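Local structure of Apc35852 (Geobacillus stearothermophilus, 1U9C) at residues K6-H15 against F90-T101; Q112-E120 against L135-I146. The protein is of unknown function but belongs to the DJ-1/PfpI family, whose relatives include chaperones and cysteine proteases, a kinship consistent with either role. All coordinates share one frame; numbering follows the deposited sequence.

Contact 1: K6-H15 against F90-T101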
loop_
_atom_site.group_PDB
_atom_site.type_symbol
_atom_site.label_atom_id
_atom_site.label_comp_id
_atom_site.label_asym_id
_atom_site.label_seq_id
_atom_site.Cartn_x
_atom_site.Cartn_y
_atom_site.Cartn_z
ATOM N N LYS A 6 16.720 -2.390 10.379
ATOM C CA LYS A 6 15.508 -1.611 10.122
ATOM C C LYS A 6 14.292 -2.533 10.165
ATOM O O LYS A 6 14.360 -3.737 9.864
ATOM C CB LYS A 6 15.653 -0.972 8.749
ATOM C CG LYS A 6 16.789 0.046 8.608
ATOM C CD LYS A 6 16.518 1.306 9.424
ATOM C CE LYS A 6 17.639 2.362 9.293
ATOM N NZ LYS A 6 17.492 3.442 10.251
ATOM N N ARG A 7 13.172 -1.930 10.495
ATOM C CA ARG A 7 11.909 -2.623 10.693
ATOM C C ARG A 7 10.878 -2.010 9.780
ATOM O O ARG A 7 10.701 -0.802 9.702
ATOM C CB ARG A 7 11.423 -2.528 12.127
ATOM C CG ARG A 7 12.354 -3.063 13.231
ATOM C CD ARG A 7 11.719 -3.115 14.600
ATOM N NE ARG A 7 10.604 -4.073 14.671
ATOM C CZ ARG A 7 9.420 -3.896 15.288
ATOM N NH1 ARG A 7 9.062 -2.769 15.897
ATOM N NH2 ARG A 7 8.544 -4.898 15.258
ATOM N N VAL A 8 10.163 -2.862 9.077
ATOM C CA VAL A 8 9.131 -2.477 8.105
ATOM C C VAL A 8 7.792 -3.072 8.529
ATOM O O VAL A 8 7.690 -4.268 8.775
ATOM C CB VAL A 8 9.464 -2.896 6.653
ATOM C CG1 VAL A 8 8.405 -2.476 5.708
ATOM C CG2 VAL A 8 10.804 -2.334 6.239
ATOM N N LEU A 9 6.773 -2.228 8.573
ATOM C CA LEU A 9 5.394 -2.659 8.826
ATOM C C LEU A 9 4.680 -2.762 7.477
ATOM O O LEU A 9 4.617 -1.779 6.744
ATOM C CB LEU A 9 4.673 -1.632 9.698
ATOM C CG LEU A 9 3.190 -1.891 9.945
ATOM C CD1 LEU A 9 2.973 -3.162 10.738
ATOM C CD2 LEU A 9 2.578 -0.679 10.633
ATOM N N MET A 10 4.144 -3.930 7.142
ATOM C CA MET A 10 3.329 -4.076 5.927
ATOM C C MET A 10 1.879 -4.256 6.285
ATOM O O MET A 10 1.627 -5.027 7.234
ATOM C CB MET A 10 3.816 -5.264 5.104
ATOM C CG MET A 10 5.284 -5.099 4.662
ATOM S SD MET A 10 5.864 -6.378 3.511
ATOM C CE MET A 10 5.075 -5.848 2.001
ATOM N N VAL A 11 0.973 -3.529 5.640
ATOM C CA VAL A 11 -0.444 -3.623 6.000
ATOM C C VAL A 11 -1.234 -3.906 4.747
ATOM O O VAL A 11 -1.154 -3.194 3.758
ATOM C CB VAL A 11 -0.943 -2.329 6.661
ATOM C CG1 VAL A 11 -2.374 -2.530 7.154
ATOM C CG2 VAL A 11 -0.076 -1.892 7.822
ATOM N N VAL A 12 -2.030 -4.986 4.794
ATOM C CA VAL A 12 -2.851 -5.403 3.677
ATOM C C VAL A 12 -4.350 -5.460 4.046
ATOM O O VAL A 12 -4.769 -5.516 5.186
ATOM C CB VAL A 12 -2.383 -6.772 3.111
ATOM C CG1 VAL A 12 -0.947 -6.672 2.673
ATOM C CG2 VAL A 12 -2.575 -7.913 4.141
ATOM N N THR A 13 -5.151 -5.450 2.965
ATOM C CA THR A 13 -6.627 -5.539 3.048
ATOM C C THR A 13 -7.090 -6.924 3.449
ATOM O O THR A 13 -6.394 -7.932 3.304
ATOM C CB THR A 13 -7.202 -5.154 1.669
ATOM O OG1 THR A 13 -8.645 -5.062 1.722
ATOM C CG2 THR A 13 -6.911 -6.179 0.599
ATOM N N ASN A 14 -8.308 -6.969 3.988
ATOM C CA ASN A 14 -9.045 -8.188 4.191
ATOM C C ASN A 14 -10.399 -8.175 3.458
ATOM O O ASN A 14 -11.206 -9.074 3.687
ATOM C CB ASN A 14 -9.337 -8.463 5.662
ATOM C CG ASN A 14 -8.101 -8.462 6.513
ATOM O OD1 ASN A 14 -7.659 -7.415 6.924
ATOM N ND2 ASN A 14 -7.520 -9.653 6.791
ATOM N N HIS A 15 -10.605 -7.219 2.563
ATOM C CA HIS A 15 -11.906 -7.028 1.963
ATOM C C HIS A 15 -12.109 -7.798 0.705
ATOM O O HIS A 15 -11.261 -7.735 -0.196
ATOM C CB HIS A 15 -12.137 -5.561 1.665
ATOM C CG HIS A 15 -13.551 -5.252 1.366
ATOM N ND1 HIS A 15 -14.454 -4.979 2.355
ATOM C CD2 HIS A 15 -14.247 -5.283 0.206
ATOM C CE1 HIS A 15 -15.664 -4.844 1.816
ATOM N NE2 HIS A 15 -15.562 -4.999 0.503
ATOM N N PHE A 90 8.696 1.235 13.950
ATOM C CA PHE A 90 9.002 0.883 12.565
ATOM C C PHE A 90 9.603 2.046 11.821
ATOM O O PHE A 90 9.152 3.163 11.973
ATOM C CB PHE A 90 7.737 0.446 11.854
ATOM C CG PHE A 90 7.163 -0.794 12.416
ATOM C CD1 PHE A 90 7.668 -2.025 12.082
ATOM C CD2 PHE A 90 6.111 -0.723 13.337
ATOM C CE1 PHE A 90 7.195 -3.167 12.675
ATOM C CE2 PHE A 90 5.602 -1.871 13.914
ATOM C CZ PHE A 90 6.142 -3.094 13.572
ATOM N N ASP A 91 10.546 1.771 10.938
ATOM C CA ASP A 91 11.212 2.758 10.101
ATOM C C ASP A 91 10.429 3.098 8.861
ATOM O O ASP A 91 10.579 4.152 8.291
ATOM C CB ASP A 91 12.576 2.234 9.751
ATOM C CG ASP A 91 13.347 1.909 10.965
ATOM O OD1 ASP A 91 13.933 2.856 11.570
ATOM O OD2 ASP A 91 13.485 0.758 11.434
ATOM N N ALA A 92 9.566 2.177 8.415
ATOM C CA ALA A 92 8.777 2.343 7.191
ATOM C C ALA A 92 7.443 1.598 7.316
ATOM O O ALA A 92 7.411 0.525 7.975
ATOM C CB ALA A 92 9.499 1.871 5.923
ATOM N N ILE A 93 6.425 2.091 6.628
ATOM C CA ILE A 93 5.156 1.329 6.447
ATOM C C ILE A 93 4.996 1.211 4.951
ATOM O O ILE A 93 5.269 2.130 4.161
ATOM C CB ILE A 93 3.974 2.073 7.135
ATOM C CG1 ILE A 93 2.711 1.218 7.020
ATOM C CG2 ILE A 93 3.725 3.450 6.583
ATOM C CD1 ILE A 93 1.548 1.835 7.845
ATOM N N PHE A 94 4.494 0.018 4.548
ATOM C CA PHE A 94 4.256 -0.317 3.153
ATOM C C PHE A 94 2.838 -0.848 2.969
ATOM O O PHE A 94 2.482 -1.810 3.629
ATOM C CB PHE A 94 5.294 -1.372 2.730
ATOM C CG PHE A 94 5.406 -1.543 1.239
ATOM C CD1 PHE A 94 6.418 -0.931 0.522
ATOM C CD2 PHE A 94 4.449 -2.264 0.510
ATOM C CE1 PHE A 94 6.491 -1.062 -0.848
ATOM C CE2 PHE A 94 4.544 -2.371 -0.859
ATOM C CZ PHE A 94 5.581 -1.755 -1.512
ATOM N N LEU A 95 2.098 -0.234 2.066
ATOM C CA LEU A 95 0.697 -0.596 1.767
ATOM C C LEU A 95 0.545 -1.164 0.392
ATOM O O LEU A 95 0.463 -0.426 -0.585
ATOM C CB LEU A 95 -0.197 0.666 1.889
ATOM C CG LEU A 95 -0.172 1.390 3.225
ATOM C CD1 LEU A 95 -1.139 2.578 3.193
ATOM C CD2 LEU A 95 -0.368 0.568 4.352
ATOM N N PRO A 96 0.536 -2.494 0.262
ATOM C CA PRO A 96 0.157 -3.090 -0.994
ATOM C C PRO A 96 -1.298 -2.764 -1.315
ATOM O O PRO A 96 -2.091 -2.351 -0.490
ATOM C CB PRO A 96 0.303 -4.586 -0.698
ATOM C CG PRO A 96 1.281 -4.666 0.428
ATOM C CD PRO A 96 0.845 -3.501 1.269
ATOM N N GLY A 97 -1.648 -3.055 -2.571
ATOM C CA GLY A 97 -3.001 -2.812 -3.112
ATOM C C GLY A 97 -3.906 -4.003 -3.273
ATOM O O GLY A 97 -3.932 -4.923 -2.450
ATOM N N GLY A 98 -4.637 -3.986 -4.376
ATOM C CA GLY A 98 -5.832 -4.759 -4.597
ATOM C C GLY A 98 -7.034 -3.836 -4.398
ATOM O O GLY A 98 -7.035 -3.008 -3.509
ATOM N N HIS A 99 -8.130 -4.126 -5.106
ATOM C CA HIS A 99 -9.345 -3.320 -4.925
ATOM C C HIS A 99 -9.947 -3.427 -3.544
ATOM O O HIS A 99 -10.646 -2.506 -3.178
ATOM C CB HIS A 99 -10.416 -3.668 -5.983
ATOM C CG HIS A 99 -10.206 -3.037 -7.328
ATOM N ND1 HIS A 99 -9.728 -3.752 -8.391
ATOM C CD2 HIS A 99 -10.469 -1.790 -7.791
ATOM C CE1 HIS A 99 -9.652 -2.957 -9.454
ATOM N NE2 HIS A 99 -10.131 -1.770 -9.128
ATOM N N GLY A 100 -9.636 -4.487 -2.784
ATOM C CA GLY A 100 -10.138 -4.603 -1.411
ATOM C C GLY A 100 -9.797 -3.388 -0.602
ATOM O O GLY A 100 -10.595 -2.954 0.219
ATOM N N THR A 101 -8.612 -2.804 -0.804
ATOM C CA THR A 101 -8.206 -1.666 -0.034
ATOM C C THR A 101 -9.151 -0.477 -0.127
ATOM O O THR A 101 -9.244 0.310 0.797
ATOM C CB THR A 101 -6.774 -1.171 -0.410
ATOM O OG1 THR A 101 -6.769 -0.751 -1.805
ATOM C CG2 THR A 101 -5.736 -2.221 -0.222
HETATM O O HOH W 1 15.036 4.801 9.996
HETATM O O HOH W 2 -3.587 -4.636 0.436
#
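Leu-9 and Ile-93 lie side by side on neighbouring parallel strands, 7-12 and 92-95, at the middle of the mixed sheet of this DJ-1/PfpI fold. The tight part is this strand pair: Leu-9 N donates to Ala-92 O, Leu-9 O accepts from Phe-94 N at 2.8 Å, and Val-11 N closes the ladder on Phe-94 O. Leu-9 CD2 meets Ile-93 CD1 at 3.9 Å on the side covered by helix 109-120, whereas Met-10 CE touches Phe-94 CD2 on the other face.

At the start of the strands the Phe-90 ring is sandwiched. Leu-9 CB sits over one face, 3.9 Å from the centroid, and the Arg-7 guanidinium covers the opposite face off-centre, its plane turned 31° from the ring. Replacing Phe-90 with an alanine would probably leave the guanidinium without its cation-pi partner, though still tied to Asp-44 and Gly-89, and uncover Leu-9 CB.

The partly exposed end is looser. Lys-6 NZ, bonded also to Arg-223 O, makes only a long salt bridge of 3.8 Å to Asp-91 OD1, supplemented by a water between them. Asp-91 OD2 is held more firmly, its anti lone pair taking Arg-7 N at 2.9 Å.

Contact 2: Q112-E120 against L135-I146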
loop_
_atom_site.group_PDB
_atom_site.type_symbol
_atom_site.label_atom_id
_atom_site.label_comp_id
_atom_site.label_asym_id
_atom_site.label_seq_id
_atom_site.Cartn_x
_atom_site.Cartn_y
_atom_site.Cartn_z
ATOM N N GLN A 112 -5.544 5.280 9.826
ATOM C CA GLN A 112 -5.359 6.740 9.758
ATOM C C GLN A 112 -4.441 7.210 10.876
ATOM O O GLN A 112 -3.553 8.021 10.658
ATOM C CB GLN A 112 -6.692 7.463 9.852
ATOM C CG GLN A 112 -7.576 7.402 8.591
ATOM C CD GLN A 112 -8.958 7.937 8.873
ATOM O OE1 GLN A 112 -9.204 8.549 9.918
ATOM N NE2 GLN A 112 -9.871 7.646 7.970
ATOM N N TYR A 113 -4.652 6.668 12.058
ATOM C CA TYR A 113 -3.835 7.022 13.202
ATOM C C TYR A 113 -2.378 6.602 13.027
ATOM O O TYR A 113 -1.455 7.353 13.262
ATOM C CB TYR A 113 -4.400 6.343 14.443
ATOM C CG TYR A 113 -3.595 6.693 15.659
ATOM C CD1 TYR A 113 -3.899 7.823 16.403
ATOM C CD2 TYR A 113 -2.561 5.899 16.079
ATOM C CE1 TYR A 113 -3.157 8.157 17.527
ATOM C CE2 TYR A 113 -1.796 6.239 17.181
ATOM C CZ TYR A 113 -2.114 7.358 17.908
ATOM O OH TYR A 113 -1.354 7.674 19.026
ATOM N N VAL A 114 -2.144 5.381 12.561
ATOM C CA VAL A 114 -0.823 4.904 12.239
ATOM C C VAL A 114 -0.156 5.761 11.194
ATOM O O VAL A 114 0.997 6.185 11.425
ATOM C CB VAL A 114 -0.899 3.412 11.836
ATOM C CG1 VAL A 114 0.426 2.975 11.322
ATOM C CG2 VAL A 114 -1.286 2.556 13.031
ATOM N N LEU A 115 -0.789 6.081 10.076
ATOM C CA LEU A 115 -0.161 6.852 9.014
ATOM C C LEU A 115 0.139 8.257 9.551
ATOM O O LEU A 115 1.185 8.808 9.219
ATOM C CB LEU A 115 -1.061 6.930 7.796
ATOM C CG LEU A 115 -1.128 5.637 6.996
ATOM C CD1 LEU A 115 -2.277 5.653 6.066
ATOM C CD2 LEU A 115 0.176 5.383 6.241
ATOM N N GLN A 116 -0.747 8.816 10.353
ATOM C CA GLN A 116 -0.462 10.136 10.949
ATOM C C GLN A 116 0.817 10.125 11.746
ATOM O O GLN A 116 1.666 11.058 11.629
ATOM C CB GLN A 116 -1.620 10.548 11.840
ATOM C CG GLN A 116 -1.397 11.872 12.638
ATOM C CD GLN A 116 -2.634 12.387 13.280
ATOM O OE1 GLN A 116 -2.746 12.453 14.513
ATOM N NE2 GLN A 116 -3.567 12.815 12.464
ATOM N N GLN A 117 1.008 9.107 12.572
ATOM C CA GLN A 117 2.221 9.063 13.368
ATOM C C GLN A 117 3.465 8.867 12.529
ATOM O O GLN A 117 4.529 9.489 12.777
ATOM C CB GLN A 117 2.119 7.984 14.427
ATOM C CG GLN A 117 1.081 8.278 15.414
ATOM C CD GLN A 117 1.415 9.502 16.276
ATOM O OE1 GLN A 117 2.487 9.537 16.851
ATOM N NE2 GLN A 117 0.551 10.470 16.297
ATOM N N PHE A 118 3.411 7.963 11.546
ATOM C CA PHE A 118 4.538 7.830 10.632
ATOM C C PHE A 118 4.901 9.154 9.984
ATOM O O PHE A 118 6.085 9.499 9.879
ATOM C CB PHE A 118 4.289 6.757 9.546
ATOM C CG PHE A 118 4.638 5.337 9.992
ATOM C CD1 PHE A 118 3.794 4.665 10.847
ATOM C CD2 PHE A 118 5.708 4.690 9.512
ATOM C CE1 PHE A 118 4.064 3.335 11.202
ATOM C CE2 PHE A 118 6.002 3.366 9.901
ATOM C CZ PHE A 118 5.143 2.714 10.723
ATOM N N ALA A 119 3.901 9.897 9.532
ATOM C CA ALA A 119 4.102 11.196 8.866
ATOM C C ALA A 119 4.705 12.208 9.864
ATOM O O ALA A 119 5.765 12.836 9.616
ATOM C CB ALA A 119 2.809 11.690 8.261
ATOM N N GLU A 120 4.087 12.274 11.030
ATOM C CA GLU A 120 4.563 13.187 12.078
ATOM C C GLU A 120 5.990 12.914 12.440
ATOM O O GLU A 120 6.709 13.835 12.865
ATOM C CB GLU A 120 3.765 12.973 13.372
ATOM C CG GLU A 120 2.339 13.466 13.340
ATOM C CD GLU A 120 2.244 14.935 13.546
ATOM O OE1 GLU A 120 1.459 15.540 12.752
ATOM O OE2 GLU A 120 2.906 15.444 14.520
ATOM N N LEU A 135 -4.197 6.595 2.311
ATOM C CA LEU A 135 -3.783 7.996 2.522
ATOM C C LEU A 135 -4.902 9.015 2.314
ATOM O O LEU A 135 -4.724 10.205 2.651
ATOM C CB LEU A 135 -2.666 8.338 1.558
ATOM C CG LEU A 135 -1.330 7.694 1.872
ATOM C CD1 LEU A 135 -0.434 7.649 0.634
ATOM C CD2 LEU A 135 -0.664 8.513 3.022
ATOM N N VAL A 136 -6.039 8.612 1.742
ATOM C CA VAL A 136 -6.993 9.615 1.234
ATOM C C VAL A 136 -7.524 10.526 2.348
ATOM O O VAL A 136 -7.712 11.739 2.122
ATOM C CB VAL A 136 -8.124 8.915 0.418
ATOM C CG1 VAL A 136 -9.363 9.767 0.298
ATOM C CG2 VAL A 136 -7.544 8.555 -0.956
ATOM N N ASN A 137 -7.765 9.964 3.534
ATOM C CA ASN A 137 -8.304 10.684 4.689
ATOM C C ASN A 137 -7.339 10.682 5.893
ATOM O O ASN A 137 -7.770 10.925 7.027
ATOM C CB ASN A 137 -9.634 10.071 5.092
ATOM C CG ASN A 137 -10.634 10.057 3.947
ATOM O OD1 ASN A 137 -10.855 11.084 3.303
ATOM N ND2 ASN A 137 -11.324 8.932 3.746
ATOM N N ALA A 138 -6.046 10.504 5.617
ATOM C CA ALA A 138 -4.981 10.536 6.630
ATOM C C ALA A 138 -4.338 11.934 6.660
ATOM O O ALA A 138 -4.226 12.594 5.622
ATOM C CB ALA A 138 -3.919 9.514 6.352
ATOM N N THR A 139 -4.007 12.395 7.860
ATOM C CA THR A 139 -3.578 13.792 8.056
ATOM C C THR A 139 -2.519 13.857 9.107
ATOM O O THR A 139 -2.345 12.956 9.913
ATOM C CB THR A 139 -4.732 14.718 8.531
ATOM O OG1 THR A 139 -5.177 14.313 9.833
ATOM C CG2 THR A 139 -6.013 14.665 7.649
ATOM N N TYR A 140 -1.789 14.974 9.101
ATOM C CA TYR A 140 -0.934 15.348 10.225
ATOM C C TYR A 140 -1.851 15.713 11.389
ATOM O O TYR A 140 -3.059 15.871 11.214
ATOM C CB TYR A 140 -0.050 16.557 9.864
ATOM C CG TYR A 140 1.046 16.207 8.906
ATOM C CD1 TYR A 140 2.227 15.699 9.381
ATOM C CD2 TYR A 140 0.896 16.375 7.527
ATOM C CE1 TYR A 140 3.251 15.330 8.509
ATOM C CE2 TYR A 140 1.901 16.019 6.652
ATOM C CZ TYR A 140 3.065 15.492 7.142
ATOM O OH TYR A 140 4.062 15.170 6.283
ATOM N N LYS A 141 -1.285 15.834 12.586
ATOM C CA LYS A 141 -2.072 16.192 13.786
ATOM C C LYS A 141 -2.900 17.451 13.590
ATOM O O LYS A 141 -4.031 17.553 14.097
ATOM C CB LYS A 141 -1.151 16.421 14.987
ATOM C CG LYS A 141 -1.021 15.235 15.948
ATOM C CD LYS A 141 -1.873 15.448 17.228
ATOM C CE LYS A 141 -3.289 14.902 17.042
ATOM N NZ LYS A 141 -3.967 14.527 18.324
ATOM N N ASP A 142 -2.344 18.395 12.842
ATOM C CA ASP A 142 -3.009 19.680 12.609
ATOM C C ASP A 142 -4.103 19.648 11.516
ATOM O O ASP A 142 -4.686 20.684 11.200
ATOM C CB ASP A 142 -1.967 20.777 12.340
ATOM C CG ASP A 142 -1.326 20.694 10.956
ATOM O OD1 ASP A 142 -1.582 19.739 10.199
ATOM O OD2 ASP A 142 -0.514 21.555 10.549
ATOM N N GLY A 143 -4.346 18.470 10.928
ATOM C CA GLY A 143 -5.439 18.279 9.966
ATOM C C GLY A 143 -5.046 18.366 8.498
ATOM O O GLY A 143 -5.866 18.075 7.610
ATOM N N THR A 144 -3.810 18.761 8.230
ATOM C CA THR A 144 -3.302 18.865 6.861
ATOM C C THR A 144 -3.212 17.470 6.231
ATOM O O THR A 144 -2.580 16.598 6.816
ATOM C CB THR A 144 -1.885 19.472 6.876
ATOM O OG1 THR A 144 -1.894 20.802 7.410
ATOM C CG2 THR A 144 -1.305 19.608 5.452
ATOM N N PRO A 145 -3.787 17.262 5.051
ATOM C CA PRO A 145 -3.633 15.952 4.414
ATOM C C PRO A 145 -2.171 15.598 4.205
ATOM O O PRO A 145 -1.366 16.446 3.764
ATOM C CB PRO A 145 -4.316 16.128 3.062
ATOM C CG PRO A 145 -5.339 17.092 3.319
ATOM C CD PRO A 145 -4.628 18.138 4.221
ATOM N N ILE A 146 -1.812 14.360 4.536
ATOM C CA ILE A 146 -0.445 13.897 4.321
ATOM C C ILE A 146 0.022 14.091 2.866
ATOM O O ILE A 146 1.184 14.443 2.649
ATOM C CB ILE A 146 -0.270 12.426 4.774
ATOM C CG1 ILE A 146 -0.422 12.315 6.307
ATOM C CG2 ILE A 146 1.064 11.903 4.294
ATOM C CD1 ILE A 146 -0.666 10.946 6.828
HETATM O O HOH W 3 -4.746 10.596 9.859
HETATM O O HOH W 4 0.809 18.839 12.439
#
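Gln-116 on helix 109-120 reaches across to the backbone carbonyl of Thr-139, in the loop that follows strand 124-127 of the alpha/beta fold, runs alongside the helix from Ala-138 to Tyr-140 and doubles back through the type I turn Tyr-140 to Gly-143. With CG anti to the backbone N (chi1 175°) and the chain extended beyond it, its amide lies against the loop, and Gln-116 NE2 donates to Thr-139 O at 2.8 Å. The acceptor is close to the amide plane of Gln-116, but the donor stands above the carbonyl plane of Thr-139, 55° out of it. At the amide's other end, Gln-116 OE1 rests against the aliphatic chain of Lys-141, 3.6 Å from Lys-141 CE.

Lys-141 bends round this amide, and Lys-141 N donates almost straight to Glu-120 OE1 (2.8 Å, 175°), which it meets from above the carboxylate plane. The Glu-120 chain, bent at chi2, also brings OE1 to the edge of the Tyr-140 ring, near its plane and 3.5 Å from CD1.

Beneath these polar links the contact turns apolar. Ala-119 CB touches both Tyr-140 CE1 and Ile-146 CG1, which meet it from directions roughly at right angles, and Leu-115 CB meets Ala-138 CB and Ile-146 CD1; Ile-125 of strand 124-127 lies against Leu-115 and Ala-119. Gln-112 sends its amide past Asn-137, the two amide planes steeply inclined to each other; both side-chain nitrogens donate to Pro-106 O, while Asn-137 OD1 accepts from Arg-180 NH2. A water completes the junction, donating to Gln-112 O and accepting from Thr-139 N at 2.8 Å.

In the fold
Contact 1 closes before contact 2 opens along the chain, and their centres lie 15 Å apart. Contact 1 pairs two inner strands of the seven-stranded sheet; contact 2 lies farther out, where a loop is laid on helix 109-120. That helix joins them: Phe-118 CE2 packs 3.4 Å from Ala-92 C, and Leu-115 faces both ways, touching Ile-93 and the loop, while Gln-116, Ala-119 and Glu-120 meet the loop. The result is a layered order of sheet, helix and loop. Between the two segments of contact 2, strand 124-127 leads to the sulfinic acid-modified Cys-129, whose OD2 accepts from Gly-98 N, so that the loop after strand 92-95 borders the oxidised cysteine, probably the family's reactive one.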